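Local coordinates for protein esterase (Thermotoga maritima, PDB 3DOH) that probably hydrolyses carboxylic esters, as a thermostable esterase that joins an immunoglobulin-like domain to an alpha/beta-hydrolase domain, at residues 32-45 / 56-68. Sequence-based numbering, arbitrary orientation.
Sequences EIDGQKLSPDQFSV and RTITKVYANNSGG
Chi1 of Val61 (-173°) turns CG1 away from the residue's own N, which brings CG1 to 3.7 Å from Leu38 CB and CG2 to 3.5 Å from Pro40 N, with the Phe43 ring beside both methyls. Ile58 carries CG1 beside its own backbone N (chi1 -57°), and from there CD1 comes to 3.8 Å from Val45 CG2, close to the Phe43 backbone as well. Pro40 lies over the strand between Ile58 and Val61, its CB 3.6 Å from Ile58 O. Farther along the strand, Ala63 CB packs against the backbone of Ile33 and Gly35.

Polar bonds mark both ends. Arg56 N donates to Val45 O with a nearly straight N-H (175°), though from above the carbonyl plane, and a water accepts from Val45 N and donates to Arg56 O; the Arg56 guanidinium turns elsewhere, to Asp89. At the other end Asn65 ND2 reaches Glu32 OE2 at 2.6 Å, from above the carboxylate plane. Replacing Glu32 by alanine would probably leave Asn65 ND2 without this acceptor and the amide freer to turn, although OD1 accepts from Lys79 N. Beside the Ig-like domain's 43-48/53-64 hairpin, the 35-42 connection thus meets strand 58-64 through largely apolar packing.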
loop_
_atom_site.group_PDB
_atom_site.type_symbol
_atom_site.label_atom_id
_atom_site.label_comp_id
_atom_site.label_asym_id
_atom_site.label_seq_id
_atom_site.Cartn_x
_atom_site.Cartn_y
_atom_site.Cartn_z
ATOM N N GLU A 32 -33.160 27.135 -9.333
ATOM C CA GLU A 32 -32.984 25.702 -9.399
ATOM C C GLU A 32 -31.586 25.492 -9.974
ATOM O O GLU A 32 -30.939 26.450 -10.378
ATOM C CB GLU A 32 -34.062 25.035 -10.287
ATOM C CG GLU A 32 -35.406 24.675 -9.610
ATOM C CD GLU A 32 -36.160 23.510 -10.327
ATOM O OE1 GLU A 32 -35.638 22.935 -11.318
ATOM O OE2 GLU A 32 -37.280 23.152 -9.894
ATOM N N ILE A 33 -31.140 24.238 -9.995
ATOM C CA ILE A 33 -29.825 23.837 -10.470
ATOM C C ILE A 33 -29.960 22.401 -10.956
ATOM O O ILE A 33 -30.742 21.632 -10.391
ATOM C CB ILE A 33 -28.808 23.879 -9.320
ATOM C CG1 ILE A 33 -28.635 25.316 -8.852
ATOM C CG2 ILE A 33 -27.466 23.263 -9.728
ATOM C CD1 ILE A 33 -27.662 25.472 -7.763
ATOM N N ASP A 34 -29.202 22.055 -11.999
ATOM C CA ASP A 34 -29.062 20.667 -12.475
ATOM C C ASP A 34 -27.868 19.998 -11.807
ATOM O O ASP A 34 -26.716 20.418 -11.974
ATOM C CB ASP A 34 -28.857 20.637 -13.982
ATOM C CG ASP A 34 -27.888 21.700 -14.430
ATOM O OD1 ASP A 34 -28.098 22.876 -14.021
ATOM O OD2 ASP A 34 -26.906 21.367 -15.147
ATOM N N GLY A 35 -28.172 18.949 -11.053
ATOM C CA GLY A 35 -27.167 18.152 -10.367
ATOM C C GLY A 35 -26.420 17.220 -11.295
ATOM O O GLY A 35 -25.328 16.793 -10.981
ATOM N N GLN A 36 -27.018 16.893 -12.433
ATOM C CA GLN A 36 -26.384 16.059 -13.429
ATOM C C GLN A 36 -24.988 16.620 -13.674
ATOM O O GLN A 36 -24.027 15.872 -13.784
ATOM C CB GLN A 36 -27.277 16.045 -14.682
ATOM C CG GLN A 36 -26.624 15.737 -16.043
ATOM C CD GLN A 36 -27.338 16.482 -17.198
ATOM O OE1 GLN A 36 -28.580 16.442 -17.320
ATOM N NE2 GLN A 36 -26.553 17.187 -18.032
ATOM N N LYS A 37 -24.878 17.950 -13.691
ATOM C CA LYS A 37 -23.597 18.641 -13.956
ATOM C C LYS A 37 -22.705 18.987 -12.726
ATOM O O LYS A 37 -21.597 19.508 -12.889
ATOM C CB LYS A 37 -23.829 19.882 -14.856
ATOM C CG LYS A 37 -23.452 19.666 -16.350
ATOM C CD LYS A 37 -23.159 20.990 -17.088
ATOM C CE LYS A 37 -21.997 20.888 -18.127
ATOM N NZ LYS A 37 -22.408 20.650 -19.567
ATOM N N LEU A 38 -23.181 18.685 -11.512
ATOM C CA LEU A 38 -22.444 18.944 -10.269
ATOM C C LEU A 38 -21.451 17.821 -9.974
ATOM O O LEU A 38 -21.628 16.687 -10.434
ATOM C CB LEU A 38 -23.422 19.104 -9.102
ATOM C CG LEU A 38 -23.991 20.472 -8.700
ATOM C CD1 LEU A 38 -23.949 21.573 -9.799
ATOM C CD2 LEU A 38 -25.405 20.276 -8.184
ATOM N N SER A 39 -20.413 18.122 -9.207
ATOM C CA SER A 39 -19.422 17.126 -8.855
ATOM C C SER A 39 -18.783 17.542 -7.522
ATOM O O SER A 39 -18.654 18.721 -7.267
ATOM C CB SER A 39 -18.392 17.016 -9.999
ATOM O OG SER A 39 -17.147 16.487 -9.570
ATOM N N PRO A 40 -18.415 16.581 -6.656
ATOM C CA PRO A 40 -17.843 16.867 -5.314
ATOM C C PRO A 40 -16.711 17.885 -5.261
ATOM O O PRO A 40 -16.608 18.651 -4.315
ATOM C CB PRO A 40 -17.352 15.485 -4.849
ATOM C CG PRO A 40 -18.336 14.553 -5.486
ATOM C CD PRO A 40 -18.560 15.127 -6.870
ATOM N N ASP A 41 -15.875 17.918 -6.280
ATOM C CA ASP A 41 -14.733 18.835 -6.270
ATOM C C ASP A 41 -15.075 20.295 -6.577
ATOM O O ASP A 41 -14.174 21.114 -6.789
ATOM C CB ASP A 41 -13.616 18.326 -7.199
ATOM C CG ASP A 41 -14.037 18.261 -8.682
ATOM O OD1 ASP A 41 -13.129 17.995 -9.485
ATOM O OD2 ASP A 41 -15.227 18.489 -9.061
ATOM N N GLN A 42 -16.361 20.622 -6.626
ATOM C CA GLN A 42 -16.776 22.004 -6.867
ATOM C C GLN A 42 -17.125 22.685 -5.533
ATOM O O GLN A 42 -17.461 23.865 -5.484
ATOM C CB GLN A 42 -17.971 22.075 -7.801
ATOM C CG GLN A 42 -17.814 21.429 -9.183
ATOM C CD GLN A 42 -19.125 21.472 -9.954
ATOM O OE1 GLN A 42 -20.162 21.049 -9.442
ATOM N NE2 GLN A 42 -19.098 22.013 -11.165
ATOM N N PHE A 43 -17.031 21.935 -4.447
ATOM C CA PHE A 43 -17.451 22.452 -3.173
ATOM C C PHE A 43 -16.440 22.105 -2.104
ATOM O O PHE A 43 -15.566 21.280 -2.319
ATOM C CB PHE A 43 -18.781 21.818 -2.829
ATOM C CG PHE A 43 -19.882 22.144 -3.786
ATOM C CD1 PHE A 43 -20.760 23.187 -3.519
ATOM C CD2 PHE A 43 -20.068 21.385 -4.934
ATOM C CE1 PHE A 43 -21.804 23.484 -4.381
ATOM C CE2 PHE A 43 -21.104 21.673 -5.814
ATOM C CZ PHE A 43 -21.974 22.723 -5.532
ATOM N N SER A 44 -16.584 22.714 -0.949
ATOM C CA SER A 44 -15.742 22.394 0.174
ATOM C C SER A 44 -16.586 22.400 1.434
ATOM O O SER A 44 -17.510 23.225 1.566
ATOM C CB SER A 44 -14.694 23.454 0.306
ATOM O OG SER A 44 -13.836 23.126 1.357
ATOM N N VAL A 45 -16.309 21.506 2.372
ATOM C CA VAL A 45 -17.037 21.558 3.631
ATOM C C VAL A 45 -16.055 21.434 4.803
ATOM O O VAL A 45 -15.173 20.599 4.760
ATOM C CB VAL A 45 -18.129 20.469 3.662
ATOM C CG1 VAL A 45 -18.807 20.397 5.018
ATOM C CG2 VAL A 45 -19.183 20.728 2.594
ATOM N N ARG A 56 -14.385 18.004 5.785
ATOM C CA ARG A 56 -15.284 16.868 5.698
ATOM C C ARG A 56 -15.136 16.410 4.280
ATOM O O ARG A 56 -15.024 17.246 3.355
ATOM C CB ARG A 56 -16.727 17.279 6.011
ATOM C CG ARG A 56 -16.975 17.569 7.500
ATOM C CD ARG A 56 -16.601 16.371 8.368
ATOM N NE ARG A 56 -17.292 15.163 7.913
ATOM C CZ ARG A 56 -18.558 14.850 8.210
ATOM N NH1 ARG A 56 -19.295 15.659 8.981
ATOM N NH2 ARG A 56 -19.094 13.718 7.725
ATOM N N THR A 57 -15.101 15.101 4.085
ATOM C CA THR A 57 -14.973 14.633 2.740
ATOM C C THR A 57 -16.324 14.436 2.070
ATOM O O THR A 57 -17.129 13.617 2.526
ATOM C CB THR A 57 -14.041 13.424 2.562
ATOM O OG1 THR A 57 -14.717 12.462 1.768
ATOM C CG2 THR A 57 -13.542 12.798 3.857
ATOM N N ILE A 58 -16.566 15.225 1.003
ATOM C CA ILE A 58 -17.820 15.188 0.217
ATOM C C ILE A 58 -17.855 13.955 -0.704
ATOM O O ILE A 58 -17.086 13.858 -1.628
ATOM C CB ILE A 58 -18.017 16.495 -0.609
ATOM C CG1 ILE A 58 -17.995 17.715 0.308
ATOM C CG2 ILE A 58 -19.342 16.489 -1.278
ATOM C CD1 ILE A 58 -17.423 18.999 -0.321
ATOM N N THR A 59 -18.744 13.006 -0.456
ATOM C CA THR A 59 -18.701 11.757 -1.223
ATOM C C THR A 59 -19.589 11.719 -2.498
ATOM O O THR A 59 -19.244 11.029 -3.462
ATOM C CB THR A 59 -19.017 10.539 -0.337
ATOM O OG1 THR A 59 -20.217 10.795 0.398
ATOM C CG2 THR A 59 -17.917 10.309 0.648
ATOM N N LYS A 60 -20.733 12.415 -2.483
ATOM C CA LYS A 60 -21.551 12.607 -3.700
ATOM C C LYS A 60 -22.191 14.002 -3.657
ATOM O O LYS A 60 -22.484 14.487 -2.572
ATOM C CB LYS A 60 -22.672 11.546 -3.848
ATOM C CG LYS A 60 -22.465 10.135 -3.202
ATOM C CD LYS A 60 -21.569 9.144 -4.013
ATOM C CE LYS A 60 -22.079 7.681 -3.921
ATOM N NZ LYS A 60 -22.807 7.320 -2.616
ATOM N N VAL A 61 -22.388 14.649 -4.812
ATOM C CA VAL A 61 -23.271 15.845 -4.924
ATOM C C VAL A 61 -24.516 15.558 -5.770
ATOM O O VAL A 61 -24.420 14.871 -6.783
ATOM C CB VAL A 61 -22.574 17.081 -5.560
ATOM C CG1 VAL A 61 -23.492 18.298 -5.467
ATOM C CG2 VAL A 61 -21.293 17.397 -4.878
ATOM N N TYR A 62 -25.665 16.100 -5.366
ATOM C CA TYR A 62 -26.907 16.017 -6.172
ATOM C C TYR A 62 -27.944 17.131 -5.866
ATOM O O TYR A 62 -27.791 17.913 -4.925
ATOM C CB TYR A 62 -27.544 14.606 -6.099
ATOM C CG TYR A 62 -27.931 14.149 -4.693
ATOM C CD1 TYR A 62 -27.032 13.420 -3.896
ATOM C CD2 TYR A 62 -29.173 14.460 -4.166
ATOM C CE1 TYR A 62 -27.365 13.016 -2.609
ATOM C CE2 TYR A 62 -29.520 14.064 -2.880
ATOM C CZ TYR A 62 -28.617 13.339 -2.106
ATOM O OH TYR A 62 -28.971 12.978 -0.830
ATOM N N ALA A 63 -29.000 17.202 -6.665
ATOM C CA ALA A 63 -30.017 18.205 -6.411
ATOM C C ALA A 63 -31.395 17.610 -6.274
ATOM O O ALA A 63 -31.695 16.612 -6.907
ATOM C CB ALA A 63 -30.002 19.229 -7.496
ATOM N N ASN A 64 -32.225 18.218 -5.432
ATOM C CA ASN A 64 -33.659 17.914 -5.352
ATOM C C ASN A 64 -34.447 19.212 -5.096
ATOM O O ASN A 64 -33.855 20.313 -5.051
ATOM C CB ASN A 64 -33.941 16.861 -4.275
ATOM C CG ASN A 64 -33.601 17.341 -2.855
ATOM O OD1 ASN A 64 -33.045 16.591 -2.044
ATOM N ND2 ASN A 64 -33.954 18.579 -2.545
ATOM N N ASN A 65 -35.766 19.085 -4.936
ATOM C CA ASN A 65 -36.607 20.214 -4.556
ATOM C C ASN A 65 -37.240 20.020 -3.196
ATOM O O ASN A 65 -38.009 20.851 -2.730
ATOM C CB ASN A 65 -37.664 20.505 -5.621
ATOM C CG ASN A 65 -37.337 21.764 -6.452
ATOM O OD1 ASN A 65 -36.840 22.804 -5.938
ATOM N ND2 ASN A 65 -37.620 21.675 -7.747
ATOM N N SER A 66 -36.890 18.918 -2.558
ATOM C CA SER A 66 -37.374 18.598 -1.228
ATOM C C SER A 66 -36.603 19.363 -0.140
ATOM O O SER A 66 -37.213 20.022 0.673
ATOM C CB SER A 66 -37.308 17.089 -1.002
ATOM O OG SER A 66 -35.968 16.610 -1.177
ATOM N N GLY A 67 -35.273 19.275 -0.125
ATOM C CA GLY A 67 -34.460 19.915 0.918
ATOM C C GLY A 67 -33.835 18.925 1.884
ATOM O O GLY A 67 -33.093 19.304 2.799
ATOM N N GLY A 68 -34.161 17.649 1.695
ATOM C CA GLY A 68 -33.595 16.588 2.494
ATOM C C GLY A 68 -32.661 15.754 1.656
ATOM O O GLY A 68 -32.052 16.221 0.689
HETATM O O HOH W 1 -14.532 19.364 1.842
#